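Long-range contacts in methylxanthine N3-demethylase NdmB (Pseudomonas putida, PDB 6ICL), which removes the N3-methyl group of theobromine and related methylxanthines as a Rieske non-heme iron oxygenase, releasing formaldehyde in bacterial caffeine degradation: residues L163-N168 with R270-T275; M171-A176 with I290-K295. One frame throughout, in Å; residues are numbered along the deposited sequence.

Interaction 1 (L163-N168 with R270-T275)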
ATOM      1  N   LEU A 163      38.520  16.580  -7.623  1.00 41.26           N
ATOM      2  CA  LEU A 163      37.564  16.969  -8.648  1.00 41.76           C
ATOM      3  C   LEU A 163      38.116  18.199  -9.350  1.00 41.27           C
ATOM      4  O   LEU A 163      38.613  19.116  -8.700  1.00 40.95           O
ATOM      5  CB  LEU A 163      36.179  17.282  -8.058  1.00 39.06           C
ATOM      6  CG  LEU A 163      35.260  18.223  -8.842  1.00 36.66           C
ATOM      7  CD1 LEU A 163      34.667  17.542 -10.062  1.00 34.86           C
ATOM      8  CD2 LEU A 163      34.154  18.809  -7.941  1.00 36.64           C
ATOM      9  N   SER A 164      38.048  18.219 -10.673  1.00 44.35           N
ATOM     10  CA  SER A 164      38.588  19.340 -11.422  1.00 45.26           C
ATOM     11  C   SER A 164      37.485  20.340 -11.739  1.00 48.70           C
ATOM     12  O   SER A 164      36.317  19.970 -11.914  1.00 42.02           O
ATOM     13  CB  SER A 164      39.256  18.866 -12.715  1.00 40.73           C
ATOM     14  OG  SER A 164      38.312  18.402 -13.664  1.00 40.43           O
ATOM     15  N   ASP A 165      37.872  21.619 -11.802  1.00 44.82           N
ATOM     16  CA  ASP A 165      37.082  22.710 -12.383  1.00 45.08           C
ATOM     17  C   ASP A 165      35.892  23.156 -11.540  1.00 45.71           C
ATOM     18  O   ASP A 165      35.045  23.892 -12.063  1.00 48.53           O
ATOM     19  CB  ASP A 165      36.545  22.370 -13.779  1.00 45.61           C
ATOM     20  CG  ASP A 165      37.643  22.051 -14.770  1.00 52.26           C
ATOM     21  OD1 ASP A 165      38.042  20.868 -14.875  1.00 52.04           O
ATOM     22  OD2 ASP A 165      38.102  22.986 -15.457  1.00 54.17           O
ATOM     23  N   PHE A 166      35.799  22.766 -10.269  1.00 44.29           N
ATOM     24  CA  PHE A 166      34.699  23.255  -9.444  1.00 47.83           C
ATOM     25  C   PHE A 166      34.703  24.777  -9.399  1.00 53.05           C
ATOM     26  O   PHE A 166      33.640  25.407  -9.442  1.00 49.62           O
ATOM     27  CB  PHE A 166      34.793  22.646  -8.040  1.00 45.46           C
ATOM     28  CG  PHE A 166      33.571  22.899  -7.153  1.00 48.08           C
ATOM     29  CD1 PHE A 166      32.441  22.089  -7.241  1.00 47.42           C
ATOM     30  CD2 PHE A 166      33.583  23.922  -6.208  1.00 48.15           C
ATOM     31  CE1 PHE A 166      31.333  22.308  -6.415  1.00 42.17           C
ATOM     32  CE2 PHE A 166      32.487  24.159  -5.394  1.00 45.51           C
ATOM     33  CZ  PHE A 166      31.355  23.345  -5.497  1.00 47.65           C
ATOM     34  N   ASP A 167      35.890  25.385  -9.390  1.00 53.93           N
ATOM     35  CA  ASP A 167      36.042  26.829  -9.287  1.00 57.94           C
ATOM     36  C   ASP A 167      36.369  27.507 -10.612  1.00 56.82           C
ATOM     37  O   ASP A 167      36.724  28.686 -10.614  1.00 61.87           O
ATOM     38  CB  ASP A 167      37.128  27.160  -8.265  1.00 60.77           C
ATOM     39  CG  ASP A 167      36.745  26.737  -6.863  1.00 66.51           C
ATOM     40  OD1 ASP A 167      35.595  27.014  -6.446  1.00 64.18           O
ATOM     41  OD2 ASP A 167      37.589  26.114  -6.184  1.00 73.98           O
ATOM     42  N   ASN A 168      36.248  26.807 -11.730  1.00 54.73           N
ATOM     43  CA  ASN A 168      36.569  27.372 -13.037  1.00 54.18           C
ATOM     44  C   ASN A 168      35.436  28.272 -13.517  1.00 58.84           C
ATOM     45  O   ASN A 168      34.360  27.781 -13.889  1.00 56.35           O
ATOM     46  CB  ASN A 168      36.844  26.241 -14.035  1.00 56.05           C
ATOM     47  CG  ASN A 168      37.012  26.731 -15.469  1.00 55.27           C
ATOM     48  OD1 ASN A 168      36.970  27.924 -15.760  1.00 56.54           O
ATOM     49  ND2 ASN A 168      37.205  25.788 -16.375  1.00 58.35           N
ATOM     50  N   ARG A 270      35.690  20.991 -22.933  1.00 57.40           N
ATOM     51  CA  ARG A 270      35.820  19.945 -21.936  1.00 55.63           C
ATOM     52  C   ARG A 270      34.514  19.744 -21.176  1.00 57.76           C
ATOM     53  O   ARG A 270      33.699  20.664 -21.042  1.00 52.59           O
ATOM     54  CB  ARG A 270      36.931  20.264 -20.965  1.00 53.30           C
ATOM     55  CG  ARG A 270      38.288  20.206 -21.595  1.00 60.53           C
ATOM     56  CD  ARG A 270      39.334  20.512 -20.557  1.00 59.31           C
ATOM     57  NE  ARG A 270      38.845  21.548 -19.673  1.00 61.65           N
ATOM     58  CZ  ARG A 270      38.857  21.465 -18.352  1.00 59.22           C
ATOM     59  NH1 ARG A 270      39.362  20.395 -17.763  1.00 53.33           N
ATOM     60  NH2 ARG A 270      38.382  22.465 -17.628  1.00 77.15           N
ATOM     61  N   PHE A 271      34.339  18.519 -20.679  1.00 50.16           N
ATOM     62  CA  PHE A 271      33.191  18.107 -19.888  1.00 49.04           C
ATOM     63  C   PHE A 271      33.739  17.222 -18.781  1.00 46.12           C
ATOM     64  O   PHE A 271      34.490  16.290 -19.073  1.00 46.21           O
ATOM     65  CB  PHE A 271      32.194  17.354 -20.784  1.00 45.74           C
ATOM     66  CG  PHE A 271      30.938  16.930 -20.102  1.00 49.94           C
ATOM     67  CD1 PHE A 271      29.848  17.782 -20.042  1.00 48.18           C
ATOM     68  CD2 PHE A 271      30.822  15.648 -19.557  1.00 48.11           C
ATOM     69  CE1 PHE A 271      28.652  17.376 -19.426  1.00 48.89           C
ATOM     70  CE2 PHE A 271      29.640  15.234 -18.932  1.00 47.53           C
ATOM     71  CZ  PHE A 271      28.550  16.104 -18.872  1.00 48.38           C
ATOM     72  N   VAL A 272      33.419  17.521 -17.523  1.00 38.94           N
ATOM     73  CA  VAL A 272      33.868  16.708 -16.392  1.00 39.17           C
ATOM     74  C   VAL A 272      32.684  15.940 -15.798  1.00 41.89           C
ATOM     75  O   VAL A 272      31.661  16.537 -15.436  1.00 35.12           O
ATOM     76  CB  VAL A 272      34.541  17.560 -15.308  1.00 39.49           C
ATOM     77  CG1 VAL A 272      34.919  16.670 -14.122  1.00 35.14           C
ATOM     78  CG2 VAL A 272      35.774  18.261 -15.866  1.00 39.74           C
ATOM     79  N   LEU A 273      32.826  14.619 -15.710  1.00 38.32           N
ATOM     80  CA  LEU A 273      31.899  13.761 -14.985  1.00 37.80           C
ATOM     81  C   LEU A 273      32.670  13.148 -13.827  1.00 39.70           C
ATOM     82  O   LEU A 273      33.739  12.551 -14.024  1.00 39.53           O
ATOM     83  CB  LEU A 273      31.287  12.680 -15.885  1.00 36.35           C
ATOM     84  CG  LEU A 273      30.142  11.843 -15.267  1.00 43.05           C
ATOM     85  CD1 LEU A 273      28.955  12.717 -14.809  1.00 36.43           C
ATOM     86  CD2 LEU A 273      29.652  10.734 -16.205  1.00 44.07           C
ATOM     87  N   TRP A 274      32.159  13.346 -12.627  1.00 34.83           N
ATOM     88  CA  TRP A 274      32.811  12.921 -11.406  1.00 37.20           C
ATOM     89  C   TRP A 274      31.833  12.116 -10.564  1.00 40.39           C
ATOM     90  O   TRP A 274      30.635  12.424 -10.502  1.00 35.14           O
ATOM     91  CB  TRP A 274      33.315  14.151 -10.647  1.00 32.93           C
ATOM     92  CG  TRP A 274      34.006  13.954  -9.308  1.00 34.65           C
ATOM     93  CD1 TRP A 274      35.363  13.957  -9.069  1.00 37.05           C
ATOM     94  CD2 TRP A 274      33.380  13.819  -8.025  1.00 34.64           C
ATOM     95  NE1 TRP A 274      35.608  13.822  -7.721  1.00 36.48           N
ATOM     96  CE2 TRP A 274      34.412  13.740  -7.056  1.00 37.74           C
ATOM     97  CE3 TRP A 274      32.040  13.776  -7.595  1.00 33.34           C
ATOM     98  CZ2 TRP A 274      34.148  13.610  -5.677  1.00 35.77           C
ATOM     99  CZ3 TRP A 274      31.779  13.659  -6.230  1.00 31.75           C
ATOM    100  CH2 TRP A 274      32.822  13.565  -5.286  1.00 33.45           C
ATOM    101  N   THR A 275      32.356  11.097  -9.898  1.00 36.81           N
ATOM    102  CA  THR A 275      31.563  10.317  -8.971  1.00 34.87           C
ATOM    103  C   THR A 275      32.485   9.803  -7.885  1.00 36.93           C
ATOM    104  O   THR A 275      33.677   9.585  -8.124  1.00 34.83           O
ATOM    105  CB  THR A 275      30.849   9.149  -9.676  1.00 38.52           C
ATOM    106  OG1 THR A 275      29.884   9.679 -10.593  1.00 46.73           O
ATOM    107  CG2 THR A 275      30.117   8.254  -8.669  1.00 37.95           C
TER
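L163 and W274 meet at about a right angle, the leucine laid over one face of the indole. Its CB does the closest touching: it sits 3.8 Å from the centroid of the five-membered ring of W274, over the face of the ring, a CH-pi contact. With CG of L163 swung anti to its backbone N (chi1 155°), the branch runs on toward the root of the tryptophan, where CD1 of L163 lies 3.7 Å from CB of W274 and 4.2 Å from CG1 of V272. Just before L163, the carbonyl of Y162 accepts from W274 NE1, which fixes the polar edge of the indole.

Further along, the chemistry turns polar. D165 and R270 reach for each other from opposite directions and form a salt bridge, their carboxylate and guanidinium planes turned 45° apart. NH1 of R270 approaches OD1 of D165 on its syn side at 3.2 Å, a bent bond with 141° at the hydrogen. The same oxygen takes the hydroxyl of S164 on its anti lone pair, OG to OD1 2.8 Å, so two donors grip it. CG2 of V272 packs against this pair, 3.4 Å from OG of S164. R270 NH1 has a second acidic partner in E261.

A type I turn from D165 to N168 folds the loop back before strand 171-181. The loop thus lies over one face of the C-terminal domain sheet, across strand 270-281, and its side chains also reach the flanking strands 257-264 and 284-294.

Interaction 2 (M171-A176 with I290-K295)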
ATOM      1  N   MET A 171      32.951  27.577 -16.406  1.00 50.68           N
ATOM      2  CA  MET A 171      32.118  26.383 -16.393  1.00 51.93           C
ATOM      3  C   MET A 171      31.043  26.499 -15.317  1.00 51.60           C
ATOM      4  O   MET A 171      31.065  27.402 -14.478  1.00 49.02           O
ATOM      5  CB  MET A 171      32.991  25.138 -16.195  1.00 51.27           C
ATOM      6  CG  MET A 171      34.066  25.026 -17.282  1.00 52.12           C
ATOM      7  SD  MET A 171      34.969  23.473 -17.300  1.00 60.04           S
ATOM      8  CE  MET A 171      34.011  22.527 -18.475  1.00 49.91           C
ATOM      9  N   GLN A 172      30.065  25.598 -15.363  1.00 49.49           N
ATOM     10  CA  GLN A 172      29.038  25.565 -14.331  1.00 47.75           C
ATOM     11  C   GLN A 172      28.899  24.150 -13.786  1.00 43.95           C
ATOM     12  O   GLN A 172      29.092  23.168 -14.508  1.00 40.57           O
ATOM     13  CB  GLN A 172      27.687  26.090 -14.845  1.00 44.05           C
ATOM     14  CG  GLN A 172      27.093  25.334 -16.021  1.00 43.13           C
ATOM     15  CD  GLN A 172      25.899  26.053 -16.620  1.00 48.37           C
ATOM     16  OE1 GLN A 172      26.012  26.726 -17.648  1.00 55.25           O
ATOM     17  NE2 GLN A 172      24.742  25.923 -15.975  1.00 47.48           N
ATOM     18  N   VAL A 173      28.551  24.066 -12.500  1.00 39.58           N
ATOM     19  CA  VAL A 173      28.582  22.823 -11.743  1.00 38.85           C
ATOM     20  C   VAL A 173      27.159  22.386 -11.393  1.00 44.67           C
ATOM     21  O   VAL A 173      26.284  23.223 -11.116  1.00 38.27           O
ATOM     22  CB  VAL A 173      29.438  23.000 -10.474  1.00 41.37           C
ATOM     23  CG1 VAL A 173      29.506  21.697  -9.649  1.00 40.15           C
ATOM     24  CG2 VAL A 173      30.828  23.508 -10.838  1.00 40.47           C
ATOM     25  N   ILE A 174      26.932  21.067 -11.424  1.00 40.44           N
ATOM     26  CA  ILE A 174      25.760  20.414 -10.835  1.00 36.82           C
ATOM     27  C   ILE A 174      26.273  19.427  -9.800  1.00 36.21           C
ATOM     28  O   ILE A 174      27.007  18.494 -10.145  1.00 35.38           O
ATOM     29  CB  ILE A 174      24.917  19.659 -11.873  1.00 38.16           C
ATOM     30  CG1 ILE A 174      24.377  20.571 -12.962  1.00 39.92           C
ATOM     31  CG2 ILE A 174      23.767  18.918 -11.179  1.00 38.25           C
ATOM     32  CD1 ILE A 174      23.893  19.794 -14.198  1.00 37.96           C
ATOM     33  N   VAL A 175      25.896  19.622  -8.543  1.00 35.16           N
ATOM     34  CA  VAL A 175      26.117  18.638  -7.490  1.00 33.88           C
ATOM     35  C   VAL A 175      24.806  17.873  -7.308  1.00 38.26           C
ATOM     36  O   VAL A 175      23.815  18.403  -6.789  1.00 34.58           O
ATOM     37  CB  VAL A 175      26.577  19.292  -6.180  1.00 35.55           C
ATOM     38  CG1 VAL A 175      26.893  18.215  -5.132  1.00 29.94           C
ATOM     39  CG2 VAL A 175      27.794  20.175  -6.434  1.00 38.32           C
ATOM     40  N   ALA A 176      24.780  16.635  -7.767  1.00 36.68           N
ATOM     41  CA  ALA A 176      23.554  15.855  -7.775  1.00 36.17           C
ATOM     42  C   ALA A 176      23.206  15.376  -6.368  1.00 32.68           C
ATOM     43  O   ALA A 176      24.087  15.186  -5.523  1.00 34.10           O
ATOM     44  CB  ALA A 176      23.711  14.660  -8.724  1.00 30.90           C
ATOM     45  N   ILE A 290      28.929  14.629  -9.677  1.00 36.15           N
ATOM     46  CA  ILE A 290      29.098  16.047  -9.993  1.00 33.11           C
ATOM     47  C   ILE A 290      29.360  16.174 -11.490  1.00 39.75           C
ATOM     48  O   ILE A 290      30.194  15.449 -12.049  1.00 37.86           O
ATOM     49  CB  ILE A 290      30.231  16.693  -9.171  1.00 34.79           C
ATOM     50  CG1 ILE A 290      29.866  16.630  -7.682  1.00 32.13           C
ATOM     51  CG2 ILE A 290      30.497  18.147  -9.635  1.00 33.35           C
ATOM     52  CD1 ILE A 290      30.898  17.232  -6.726  1.00 35.32           C
ATOM     53  N   ILE A 291      28.622  17.062 -12.144  1.00 36.59           N
ATOM     54  CA  ILE A 291      28.798  17.359 -13.562  1.00 35.96           C
ATOM     55  C   ILE A 291      29.322  18.783 -13.678  1.00 43.73           C
ATOM     56  O   ILE A 291      28.727  19.712 -13.116  1.00 41.94           O
ATOM     57  CB  ILE A 291      27.474  17.202 -14.327  1.00 39.58           C
ATOM     58  CG1 ILE A 291      26.866  15.818 -14.074  1.00 35.22           C
ATOM     59  CG2 ILE A 291      27.674  17.450 -15.813  1.00 37.68           C
ATOM     60  CD1 ILE A 291      25.449  15.668 -14.628  1.00 39.72           C
ATOM     61  N   VAL A 292      30.445  18.954 -14.376  1.00 40.06           N
ATOM     62  CA  VAL A 292      31.024  20.265 -14.653  1.00 39.11           C
ATOM     63  C   VAL A 292      31.085  20.440 -16.154  1.00 43.53           C
ATOM     64  O   VAL A 292      31.617  19.577 -16.866  1.00 42.64           O
ATOM     65  CB  VAL A 292      32.422  20.434 -14.047  1.00 38.93           C
ATOM     66  CG1 VAL A 292      32.890  21.904 -14.212  1.00 42.82           C
ATOM     67  CG2 VAL A 292      32.403  20.020 -12.587  1.00 40.93           C
ATOM     68  N   ARG A 293      30.519  21.539 -16.636  1.00 41.65           N
ATOM     69  CA  ARG A 293      30.416  21.761 -18.066  1.00 47.55           C
ATOM     70  C   ARG A 293      30.590  23.245 -18.348  1.00 45.31           C
ATOM     71  O   ARG A 293      30.400  24.088 -17.469  1.00 47.27           O
ATOM     72  CB  ARG A 293      29.074  21.269 -18.614  1.00 42.05           C
ATOM     73  CG  ARG A 293      27.906  22.244 -18.380  1.00 42.85           C
ATOM     74  CD  ARG A 293      26.591  21.539 -18.612  1.00 41.95           C
ATOM     75  NE  ARG A 293      25.426  22.419 -18.713  1.00 43.03           N
ATOM     76  CZ  ARG A 293      24.604  22.726 -17.709  1.00 41.68           C
ATOM     77  NH1 ARG A 293      24.822  22.267 -16.480  1.00 40.95           N
ATOM     78  NH2 ARG A 293      23.561  23.516 -17.934  1.00 39.87           N
ATOM     79  N   GLU A 294      30.951  23.550 -19.593  1.00 49.29           N
ATOM     80  CA  GLU A 294      31.058  24.936 -20.027  1.00 49.84           C
ATOM     81  C   GLU A 294      29.679  25.579 -20.057  1.00 48.46           C
ATOM     82  O   GLU A 294      28.692  24.935 -20.423  1.00 49.67           O
ATOM     83  CB  GLU A 294      31.704  24.997 -21.413  1.00 52.87           C
ATOM     84  CG  GLU A 294      33.190  24.642 -21.400  1.00 56.96           C
ATOM     85  CD  GLU A 294      33.771  24.382 -22.777  1.00 66.85           C
ATOM     86  OE1 GLU A 294      33.063  24.589 -23.793  1.00 68.87           O
ATOM     87  OE2 GLU A 294      34.951  23.959 -22.833  1.00 68.94           O
ATOM     88  N   LYS A 295      29.610  26.855 -19.685  1.00 51.74           N
ATOM     89  CA  LYS A 295      28.314  27.519 -19.569  1.00 52.81           C
ATOM     90  C   LYS A 295      27.585  27.478 -20.903  1.00 50.44           C
ATOM     91  O   LYS A 295      28.201  27.647 -21.955  1.00 52.11           O
ATOM     92  CB  LYS A 295      28.504  28.958 -19.093  1.00 51.81           C
ATOM     93  CG  LYS A 295      29.326  29.038 -17.821  1.00 48.50           C
ATOM     94  CD  LYS A 295      29.419  30.461 -17.301  1.00 50.92           C
ATOM     95  CE  LYS A 295      29.998  30.469 -15.906  1.00 55.47           C
ATOM     96  NZ  LYS A 295      29.765  31.746 -15.171  1.00 58.81           N
TER
HETATM   97  O   HOH W   1      27.192  21.093 -15.080  1.00 36.05           O
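Q172 and R293 form one antiparallel hydrogen-bonded pair and I174 and I291 the next, which joins the edge strand 171-181 to strand 284-294. The four backbone bonds are all fairly straight: Q172 N to R293 O is the shortest at 2.6 Å, and I174 N to I291 O follows at 2.8 Å. Between the two pairs V173 CA points its hydrogen at I291 O (3.4 Å).

Most of the apolar packing lies on the face that carries V173, V175, I290 and V292. CG1 of V173 meets CG2 of I290 at 3.7 Å, and at the start of strand 171-181 CB of M171 stands 3.8 Å from CG1 of V292. The M171 chain bends at its thioether (chi3 93°), which turns CE back over the other strand to CG of E294. F166 and I146 cover parts of the same face.

The other face has R293 across from Q172, with I174 packed against I291 beside them. The amide of Q172 is stacked on one face of the guanidinium, the planes 28° apart; NE2 lies over that face near NH2, two donors that do not bond each other. A water sits in plane at the guanidinium edge, 3.0 Å from R293 NH1, and donates to the carbonyls of both Q172 and I291. Q172 OE1 accepts from the backbone of D296, while R293 pairs with D296 through NE and with D300, of helix 300-319, through NH1.

The guanidinium is therefore held by two carboxylates, a water and a stacked amide. Such surroundings probably keep R293 charged although it is buried, and through D300 they tie the strand next to the edge to helix 300-319.

How the interactions relate
Strands 270-281 and 284-294 follow each other in the chain and lie side by side in one antiparallel sheet, bonded from V272 N to V292 O and from I290 N to W274 O. Interaction 2 adds the edge strand to this sheet and is built mainly on backbone hydrogen bonds; interaction 1 lays a loop over a face of it, has no backbone-to-backbone bond between its segments and relies mainly on side chains. Both are partly buried. The loop of 163-168 leads directly into strand 171-181, and D165 touches M171 and V292. Each contact holds an arginine: R270 serves the loop, whereas R293 faces helix 300-319. Both lie away from the iron and cluster sites.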